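Local atomic coordinates of C-type lectin domain family 4 member F (Mus musculus, PDB entry 6JJJ), a protein that serves as a Kupffer cell surface receptor that recognises galactose and fucose through its extracellular C-type lectin domain and could take part in endocytosis. Residues A[28-32]-A[66-70]; A[110-116]-A[134-138]; A[124-130]-A[138-144]. One frame throughout, in Å; residues are numbered along the deposited sequence.

Overall arrangement
Contact 1 lies at the base of the C-type lectin domain, where the strand following the long N-terminal helix meets the helix 65-75; its chemistry is almost wholly aromatic, and the second subunit lies close by. Contact 3 lies across the chain's centre from it, whereas contact 2 touches it through Q68 and W135. Contacts 2 and 3, their centres about 12 Å apart, share M138 and the neighbouring strands 128-131 and 135-138. Both reach one calcium ion, and contact 3 also reaches a second. All three mix buried with exposed residues. Contact 2 joins a tryptophan pair, one member buried, to the acidic metal ligands; contact 3 adds backbone pairing and a disulfide to its own calcium ligands.

Contact 1 (A[28-32]-A[66-70]); sequences WKYFN and EEQAF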
# COMPACT_ATOMS: atom_id res chain seq x y z
N TRP A 28 2.18 -6.16 -4.61
CA TRP A 28 3.60 -6.11 -4.96
C TRP A 28 4.35 -5.62 -3.73
O TRP A 28 3.98 -4.62 -3.12
CB TRP A 28 3.86 -5.17 -6.14
CG TRP A 28 3.50 -5.76 -7.48
CD1 TRP A 28 2.24 -5.90 -7.99
CD2 TRP A 28 4.40 -6.28 -8.46
NE1 TRP A 28 2.30 -6.48 -9.23
CE2 TRP A 28 3.62 -6.73 -9.55
CE3 TRP A 28 5.79 -6.43 -8.53
CZ2 TRP A 28 4.17 -7.31 -10.69
CZ3 TRP A 28 6.34 -7.00 -9.67
CH2 TRP A 28 5.53 -7.43 -10.73
N LYS A 29 5.40 -6.34 -3.35
CA LYS A 29 6.19 -5.99 -2.18
C LYS A 29 7.51 -5.36 -2.60
O LYS A 29 8.17 -5.83 -3.53
CB LYS A 29 6.43 -7.21 -1.30
CG LYS A 29 5.28 -7.47 -0.32
CD LYS A 29 4.05 -8.02 -1.04
CE LYS A 29 2.89 -8.31 -0.09
NZ LYS A 29 2.16 -7.08 0.34
N TYR A 30 7.88 -4.27 -1.92
CA TYR A 30 9.09 -3.54 -2.24
C TYR A 30 10.29 -4.13 -1.51
O TYR A 30 10.18 -4.57 -0.36
CB TYR A 30 8.93 -2.06 -1.86
CG TYR A 30 10.20 -1.25 -2.02
CD1 TYR A 30 11.14 -1.17 -1.00
CD2 TYR A 30 10.45 -0.56 -3.20
CE1 TYR A 30 12.29 -0.43 -1.15
CE2 TYR A 30 11.61 0.19 -3.35
CZ TYR A 30 12.52 0.25 -2.33
OH TYR A 30 13.67 0.99 -2.48
N PHE A 31 11.44 -4.11 -2.18
CA PHE A 31 12.69 -4.54 -1.56
C PHE A 31 13.85 -3.98 -2.36
O PHE A 31 14.00 -4.28 -3.54
CB PHE A 31 12.77 -6.06 -1.48
CG PHE A 31 14.10 -6.57 -1.00
CD1 PHE A 31 14.37 -6.68 0.35
CD2 PHE A 31 15.09 -6.92 -1.90
CE1 PHE A 31 15.59 -7.14 0.80
CE2 PHE A 31 16.32 -7.38 -1.47
CZ PHE A 31 16.57 -7.49 -0.11
N ASN A 32 14.66 -3.14 -1.71
CA ASN A 32 15.94 -2.65 -2.24
C ASN A 32 15.85 -2.29 -3.72
O ASN A 32 16.55 -2.84 -4.58
CB ASN A 32 17.05 -3.68 -1.99
CG ASN A 32 17.69 -3.53 -0.62
OD1 ASN A 32 17.67 -2.45 -0.03
ND2 ASN A 32 18.26 -4.62 -0.11
N GLU A 66 21.81 -11.11 -0.22
CA GLU A 66 20.76 -10.64 0.67
C GLU A 66 19.42 -10.56 -0.07
O GLU A 66 18.36 -10.65 0.56
CB GLU A 66 21.12 -9.28 1.26
CG GLU A 66 22.03 -9.36 2.47
CD GLU A 66 22.02 -8.08 3.29
OE1 GLU A 66 21.33 -7.12 2.90
OE2 GLU A 66 22.71 -8.04 4.34
N GLU A 67 19.46 -10.37 -1.39
CA GLU A 67 18.24 -10.43 -2.18
C GLU A 67 17.61 -11.81 -2.10
O GLU A 67 16.39 -11.94 -1.90
CB GLU A 67 18.53 -10.06 -3.63
CG GLU A 67 17.33 -10.20 -4.55
CD GLU A 67 17.56 -9.56 -5.90
OE1 GLU A 67 18.72 -9.27 -6.24
OE2 GLU A 67 16.57 -9.35 -6.63
N GLN A 68 18.42 -12.86 -2.25
CA GLN A 68 17.89 -14.22 -2.17
C GLN A 68 17.23 -14.47 -0.82
O GLN A 68 16.21 -15.16 -0.74
CB GLN A 68 19.00 -15.25 -2.43
CG GLN A 68 18.53 -16.69 -2.25
CD GLN A 68 19.12 -17.65 -3.26
OE1 GLN A 68 19.87 -17.26 -4.15
NE2 GLN A 68 18.76 -18.93 -3.13
N ALA A 69 17.81 -13.93 0.25
CA ALA A 69 17.20 -14.09 1.57
C ALA A 69 15.78 -13.55 1.56
O ALA A 69 14.84 -14.23 2.00
CB ALA A 69 18.04 -13.38 2.63
N PHE A 70 15.59 -12.34 1.02
CA PHE A 70 14.25 -11.77 0.92
C PHE A 70 13.28 -12.76 0.28
O PHE A 70 12.20 -13.03 0.82
CB PHE A 70 14.29 -10.47 0.12
CG PHE A 70 12.94 -9.94 -0.23
CD1 PHE A 70 12.12 -9.41 0.75
CD2 PHE A 70 12.49 -9.98 -1.53
CE1 PHE A 70 10.87 -8.92 0.44
CE2 PHE A 70 11.23 -9.50 -1.86
CZ PHE A 70 10.43 -8.96 -0.87
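F31 and F70 lie ring on ring where the strand 28-31 of a C-type lectin fold, outermost of its sheet within this chain, faces the helix 65-75. Strand and helix run roughly antiparallel (153°), their segment axes 10.8 Å apart at their closest.

The aromatic interaction is an offset stack, with the F31 and F70 ring centroids 4.4 Å apart and the planes inclined by only 11°. Because the two side chains slide past each other in opposite directions, each ring receives the beta carbon of its partner over its centre: F31 CB lies 3.7 Å from the F70 centroid, and F70 CB lies equally far from the F31 centroid, both as CH-pi interactions close to the ring normal. Turning CG of F31 opposite its own backbone N (chi1 173°) carries that ring out to the helix, and F70 uses the same rotamer to reach back. The second face of the F31 ring is met near its rim by CB of N32.

K29 CB stands at the edge of the F70 ring, a loose contact 4.4 Å from F70 CZ, while the K29 amino group turns away to N27.

Polar groups play their part outside this interface. The E67 carboxylate reaches K149 and Y36, tying the helix to strands 147-151 and 34-38, and its OE1 accepts from T63 N just ahead of the helix. R40 of the second subunit packs on F70, and the backbone of Y30 hydrogen-bonds to that subunit. On the helix side the far end of F31 rests against main chain, CZ lying 3.7 Å from E66 O and CE2 3.7 Å from E67 CA.

Contact 2 (A[110-116]-A[134-138]); sequences WGKNQPD and QWNDM. With CA (calcium ion), chain H.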
# COMPACT_ATOMS: atom_id res chain seq x y z
N TRP A 110 22.70 -23.08 -5.15
CA TRP A 110 22.22 -24.35 -5.67
C TRP A 110 22.21 -25.41 -4.56
O TRP A 110 22.92 -25.31 -3.56
CB TRP A 110 23.10 -24.85 -6.81
CG TRP A 110 23.20 -23.94 -7.99
CD1 TRP A 110 24.13 -22.97 -8.21
CD2 TRP A 110 22.34 -23.93 -9.14
NE1 TRP A 110 23.91 -22.36 -9.42
CE2 TRP A 110 22.81 -22.93 -10.01
CE3 TRP A 110 21.22 -24.68 -9.52
CZ2 TRP A 110 22.20 -22.64 -11.23
CZ3 TRP A 110 20.61 -24.40 -10.73
CH2 TRP A 110 21.10 -23.39 -11.57
N GLY A 111 21.40 -26.44 -4.77
CA GLY A 111 21.39 -27.58 -3.87
C GLY A 111 22.77 -28.19 -3.71
O GLY A 111 23.70 -27.82 -4.43
N LYS A 112 22.91 -29.11 -2.75
CA LYS A 112 24.22 -29.69 -2.49
C LYS A 112 24.82 -30.33 -3.74
O LYS A 112 26.04 -30.29 -3.95
CB LYS A 112 24.12 -30.72 -1.36
CG LYS A 112 23.80 -30.13 -0.00
CD LYS A 112 23.87 -31.19 1.09
CE LYS A 112 23.62 -30.60 2.47
NZ LYS A 112 23.74 -31.63 3.53
N ASN A 113 23.98 -30.93 -4.58
CA ASN A 113 24.38 -31.45 -5.89
C ASN A 113 23.32 -30.98 -6.89
O ASN A 113 22.32 -31.68 -7.12
CB ASN A 113 24.56 -32.98 -5.89
CG ASN A 113 23.36 -33.71 -5.32
OD1 ASN A 113 22.40 -33.99 -6.03
ND2 ASN A 113 23.43 -34.05 -4.04
N GLN A 114 23.52 -29.80 -7.47
CA GLN A 114 22.54 -29.17 -8.35
C GLN A 114 23.25 -28.09 -9.15
O GLN A 114 24.15 -27.44 -8.59
CB GLN A 114 21.39 -28.57 -7.53
CG GLN A 114 20.03 -28.55 -8.22
CD GLN A 114 19.57 -29.92 -8.67
OE1 GLN A 114 19.87 -30.35 -9.78
NE2 GLN A 114 18.83 -30.61 -7.81
N PRO A 115 22.90 -27.87 -10.42
CA PRO A 115 21.84 -28.54 -11.20
C PRO A 115 22.20 -29.97 -11.61
O PRO A 115 23.37 -30.30 -11.80
CB PRO A 115 21.70 -27.65 -12.44
CG PRO A 115 23.05 -27.02 -12.60
CD PRO A 115 23.59 -26.83 -11.20
N ASP A 116 21.17 -30.81 -11.76
CA ASP A 116 21.35 -32.19 -12.20
C ASP A 116 20.81 -32.45 -13.59
O ASP A 116 21.23 -33.42 -14.23
CB ASP A 116 20.67 -33.15 -11.21
CG ASP A 116 19.20 -32.85 -11.02
OD1 ASP A 116 18.72 -31.86 -11.61
OD2 ASP A 116 18.53 -33.60 -10.28
N GLN A 134 17.04 -23.34 -1.82
CA GLN A 134 18.18 -23.19 -2.71
C GLN A 134 17.70 -23.60 -4.09
O GLN A 134 16.71 -24.34 -4.22
CB GLN A 134 19.38 -24.02 -2.23
CG GLN A 134 19.97 -23.54 -0.89
CD GLN A 134 21.41 -23.98 -0.69
OE1 GLN A 134 21.79 -25.08 -1.10
NE2 GLN A 134 22.19 -23.17 0.02
N TRP A 135 18.38 -23.12 -5.12
CA TRP A 135 17.89 -23.32 -6.47
C TRP A 135 17.83 -24.81 -6.83
O TRP A 135 18.54 -25.64 -6.26
CB TRP A 135 18.78 -22.60 -7.48
CG TRP A 135 18.86 -21.14 -7.27
CD1 TRP A 135 18.13 -20.40 -6.39
CD2 TRP A 135 19.72 -20.23 -7.95
NE1 TRP A 135 18.49 -19.08 -6.48
CE2 TRP A 135 19.47 -18.95 -7.44
CE3 TRP A 135 20.69 -20.38 -8.95
CZ2 TRP A 135 20.14 -17.82 -7.88
CZ3 TRP A 135 21.36 -19.25 -9.40
CH2 TRP A 135 21.08 -17.99 -8.86
N ASN A 136 16.96 -25.13 -7.78
CA ASN A 136 16.92 -26.46 -8.37
C ASN A 136 16.40 -26.33 -9.79
O ASN A 136 15.35 -25.72 -10.01
CB ASN A 136 16.02 -27.41 -7.57
CG ASN A 136 15.76 -28.72 -8.30
OD1 ASN A 136 16.66 -29.28 -8.93
ND2 ASN A 136 14.53 -29.21 -8.23
N ASP A 137 17.15 -26.86 -10.76
CA ASP A 137 16.66 -26.89 -12.13
C ASP A 137 15.53 -27.92 -12.24
O ASP A 137 15.55 -28.96 -11.57
CB ASP A 137 17.79 -27.18 -13.12
CG ASP A 137 18.32 -28.59 -13.02
OD1 ASP A 137 18.18 -29.23 -11.95
OD2 ASP A 137 18.90 -29.05 -14.02
N MET A 138 14.54 -27.61 -13.06
CA MET A 138 13.28 -28.35 -13.06
C MET A 138 12.72 -28.40 -14.47
O MET A 138 13.08 -27.60 -15.33
CB MET A 138 12.28 -27.70 -12.09
CG MET A 138 10.94 -28.39 -12.00
SD MET A 138 11.11 -30.09 -11.42
CE MET A 138 9.46 -30.72 -11.73
CA CA H . 16.63 -31.10 -10.57
O HOH W 1 16.02 -32.69 -9.04
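The calcium site of QPD (Q114 to D116), the galactose-type motif, and WND (W135 to D137), common to C-type lectins that bind sugar through calcium, joins D116 to N136 and D137 around one ion. D116 OD1 and N136 OD1 each bind calcium at 2.5 Å. D137 binds it twice, through its backbone O at 2.6 Å and through OD1 at 2.8 Å. The torsion of D137 (chi1 69°), which sets CG between its N and carbonyl carbon, brings the carboxylate round to the ion. The carboxylate planes of D116 and D137 are turned 49° apart. A water at 2.3 Å from the ion donates to D116 OD2, and E126 completes the set of protein ligands. The peptide before P115 is cis, and P115 CB packs against the D137 carboxylate, whose OD2 accepts from N117 N.

Away from the ion, toward the sheet, W110 and W135 form a T-shaped pair, the edge of W135 directed at the face of W110 (planes at 79°), with P115 CD over the other face of W110. The backbones meet in a single bridge, W110 with W135, where G111 N bonds weakly to W135 O at 3.3 Å.

With several oxygen ligands, three of them from carboxylates (D116, D137 and E126), so near one another, the cation probably offsets their mutual repulsion; in related lectins this calcium coordinates sugar hydroxyls.

Contact 3 (A[124-130]-A[138-144]); sequences EREDCVH and MACGSSY. With CA (calcium ion), chain G; CA (calcium ion), chain H.
C128 and C140 are joined by a disulfide, SG to SG 2.0 Å, with a torsion of 98° about the sulfur bond. Next to it the backbones pair: C128 N donates to M138 O at 3.1 Å, in the carbonyl plane, and D127 N adds a weak bond to the same oxygen at 3.2 Å. M138 N returns a bond to C128 O, although its length in the model is doubtful. With D127 and C128 both set opposite M138, the antiparallel pair of strands 128-131 and 135-138 opens in a classic beta bulge.

That irregularity lies where the C-type lectin fold gathers its calcium ligands. E126 and D127, just before the strand, are calcium ligands, E126 of both ions and D127 of one. E126 O, at 2.4 Å, and D127 OD1, at 2.3 Å, bind one of them, which D86, E90 and N117 also coordinate. The side chain of E126 extends the other way and places OE1 2.2 Å from the second ion, where W118 N also donates to that oxygen. Backbone and side chain of a single residue thus address different metals.

Farther along, H130 directs the edge of its imidazole at the face of Y144, ring planes at 80° and centroids 4.3 Å apart. M138 CB lies over the H130 ring face, 4.1 Å from its centroid; CG of M138, set opposite its backbone N (chi1 180°), also comes against the imidazole, and the bend at chi2 turns SD toward E126. H130 NE2 accepts from N136, which helps to fix the rotation of the imidazole.

Outside these layers, A139 to S142 form a type I turn closed by S142 N to A139 O. C140 also bonds through its backbone to W45, and Q12 of the third subunit packs on D127.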
# COMPACT_ATOMS: atom_id res chain seq x y z
N GLU A 124 10.73 -34.62 -20.40
CA GLU A 124 11.65 -33.52 -20.62
C GLU A 124 12.84 -33.55 -19.66
O GLU A 124 12.82 -34.22 -18.62
CB GLU A 124 10.94 -32.16 -20.45
CG GLU A 124 9.55 -32.21 -19.81
CD GLU A 124 8.78 -30.90 -19.97
OE1 GLU A 124 9.41 -29.87 -20.29
OE2 GLU A 124 7.55 -30.89 -19.77
N ARG A 125 13.88 -32.82 -20.05
CA ARG A 125 15.02 -32.57 -19.19
C ARG A 125 14.63 -31.44 -18.24
O ARG A 125 13.46 -31.09 -18.12
CB ARG A 125 16.25 -32.22 -20.03
CG ARG A 125 16.67 -33.32 -20.99
CD ARG A 125 17.05 -34.61 -20.28
NE ARG A 125 17.76 -35.51 -21.18
CZ ARG A 125 17.17 -36.34 -22.04
NH1 ARG A 125 15.85 -36.37 -22.13
NH2 ARG A 125 17.90 -37.13 -22.81
N GLU A 126 15.60 -30.86 -17.54
CA GLU A 126 15.34 -29.74 -16.63
C GLU A 126 16.08 -28.50 -17.12
O GLU A 126 17.32 -28.47 -17.12
CB GLU A 126 15.76 -30.10 -15.21
CG GLU A 126 14.98 -31.26 -14.61
CD GLU A 126 15.30 -31.49 -13.16
OE1 GLU A 126 16.47 -31.29 -12.78
OE2 GLU A 126 14.39 -31.87 -12.39
N ASP A 127 15.32 -27.48 -17.55
CA ASP A 127 15.89 -26.25 -18.07
C ASP A 127 15.28 -25.01 -17.42
O ASP A 127 15.39 -23.91 -17.97
CB ASP A 127 15.71 -26.16 -19.58
CG ASP A 127 16.39 -27.29 -20.31
OD1 ASP A 127 17.43 -27.77 -19.82
OD2 ASP A 127 15.88 -27.70 -21.38
N CYS A 128 14.65 -25.15 -16.26
CA CYS A 128 14.04 -24.03 -15.56
C CYS A 128 14.30 -24.19 -14.07
O CYS A 128 14.40 -25.31 -13.56
CB CYS A 128 12.53 -23.94 -15.84
SG CYS A 128 12.14 -23.44 -17.55
N VAL A 129 14.43 -23.06 -13.38
CA VAL A 129 14.86 -23.03 -11.99
C VAL A 129 13.75 -22.49 -11.11
O VAL A 129 13.12 -21.47 -11.45
CB VAL A 129 16.14 -22.18 -11.83
CG1 VAL A 129 16.57 -22.15 -10.37
CG2 VAL A 129 17.25 -22.71 -12.72
N HIS A 130 13.52 -23.15 -9.98
CA HIS A 130 12.64 -22.64 -8.93
C HIS A 130 13.42 -22.62 -7.62
O HIS A 130 14.56 -23.10 -7.55
CB HIS A 130 11.35 -23.46 -8.82
CG HIS A 130 11.57 -24.92 -8.52
ND1 HIS A 130 10.64 -25.88 -8.84
CD2 HIS A 130 12.61 -25.57 -7.94
CE1 HIS A 130 11.10 -27.07 -8.47
NE2 HIS A 130 12.29 -26.90 -7.92
N MET A 138 14.54 -27.61 -13.06
CA MET A 138 13.28 -28.35 -13.06
C MET A 138 12.72 -28.40 -14.47
O MET A 138 13.08 -27.60 -15.33
CB MET A 138 12.28 -27.70 -12.09
CG MET A 138 10.94 -28.39 -12.00
SD MET A 138 11.11 -30.09 -11.42
CE MET A 138 9.46 -30.72 -11.73
N ALA A 139 11.83 -29.37 -14.69
CA ALA A 139 11.13 -29.46 -15.96
C ALA A 139 10.24 -28.24 -16.14
O ALA A 139 9.42 -27.93 -15.27
CB ALA A 139 10.30 -30.74 -16.02
N CYS A 140 10.41 -27.54 -17.26
CA CYS A 140 9.72 -26.27 -17.43
C CYS A 140 8.21 -26.45 -17.52
O CYS A 140 7.46 -25.58 -17.05
CB CYS A 140 10.26 -25.56 -18.68
SG CYS A 140 12.04 -25.18 -18.60
N GLY A 141 7.74 -27.55 -18.09
CA GLY A 141 6.31 -27.76 -18.19
C GLY A 141 5.60 -27.87 -16.85
O GLY A 141 4.36 -27.79 -16.82
N SER A 142 6.34 -28.04 -15.76
CA SER A 142 5.72 -28.21 -14.45
C SER A 142 5.15 -26.89 -13.96
O SER A 142 5.74 -25.82 -14.15
CB SER A 142 6.74 -28.75 -13.46
OG SER A 142 7.25 -29.99 -13.90
N SER A 143 3.98 -26.96 -13.32
CA SER A 143 3.24 -25.76 -12.92
C SER A 143 3.55 -25.42 -11.46
O SER A 143 2.87 -25.88 -10.54
CB SER A 143 1.74 -25.95 -13.13
OG SER A 143 1.40 -25.86 -14.50
N TYR A 144 4.54 -24.57 -11.27
CA TYR A 144 4.86 -24.01 -9.97
C TYR A 144 4.38 -22.56 -9.90
O TYR A 144 4.11 -21.94 -10.93
CB TYR A 144 6.36 -24.04 -9.68
CG TYR A 144 6.92 -25.42 -9.43
CD1 TYR A 144 6.91 -25.98 -8.16
CD2 TYR A 144 7.48 -26.16 -10.47
CE1 TYR A 144 7.42 -27.23 -7.93
CE2 TYR A 144 7.99 -27.42 -10.24
CZ TYR A 144 7.96 -27.95 -8.98
OH TYR A 144 8.48 -29.20 -8.76
CA CA G . 19.20 -27.80 -18.38
CA CA H . 16.63 -31.10 -10.57
O HOH W 1 16.02 -32.69 -9.04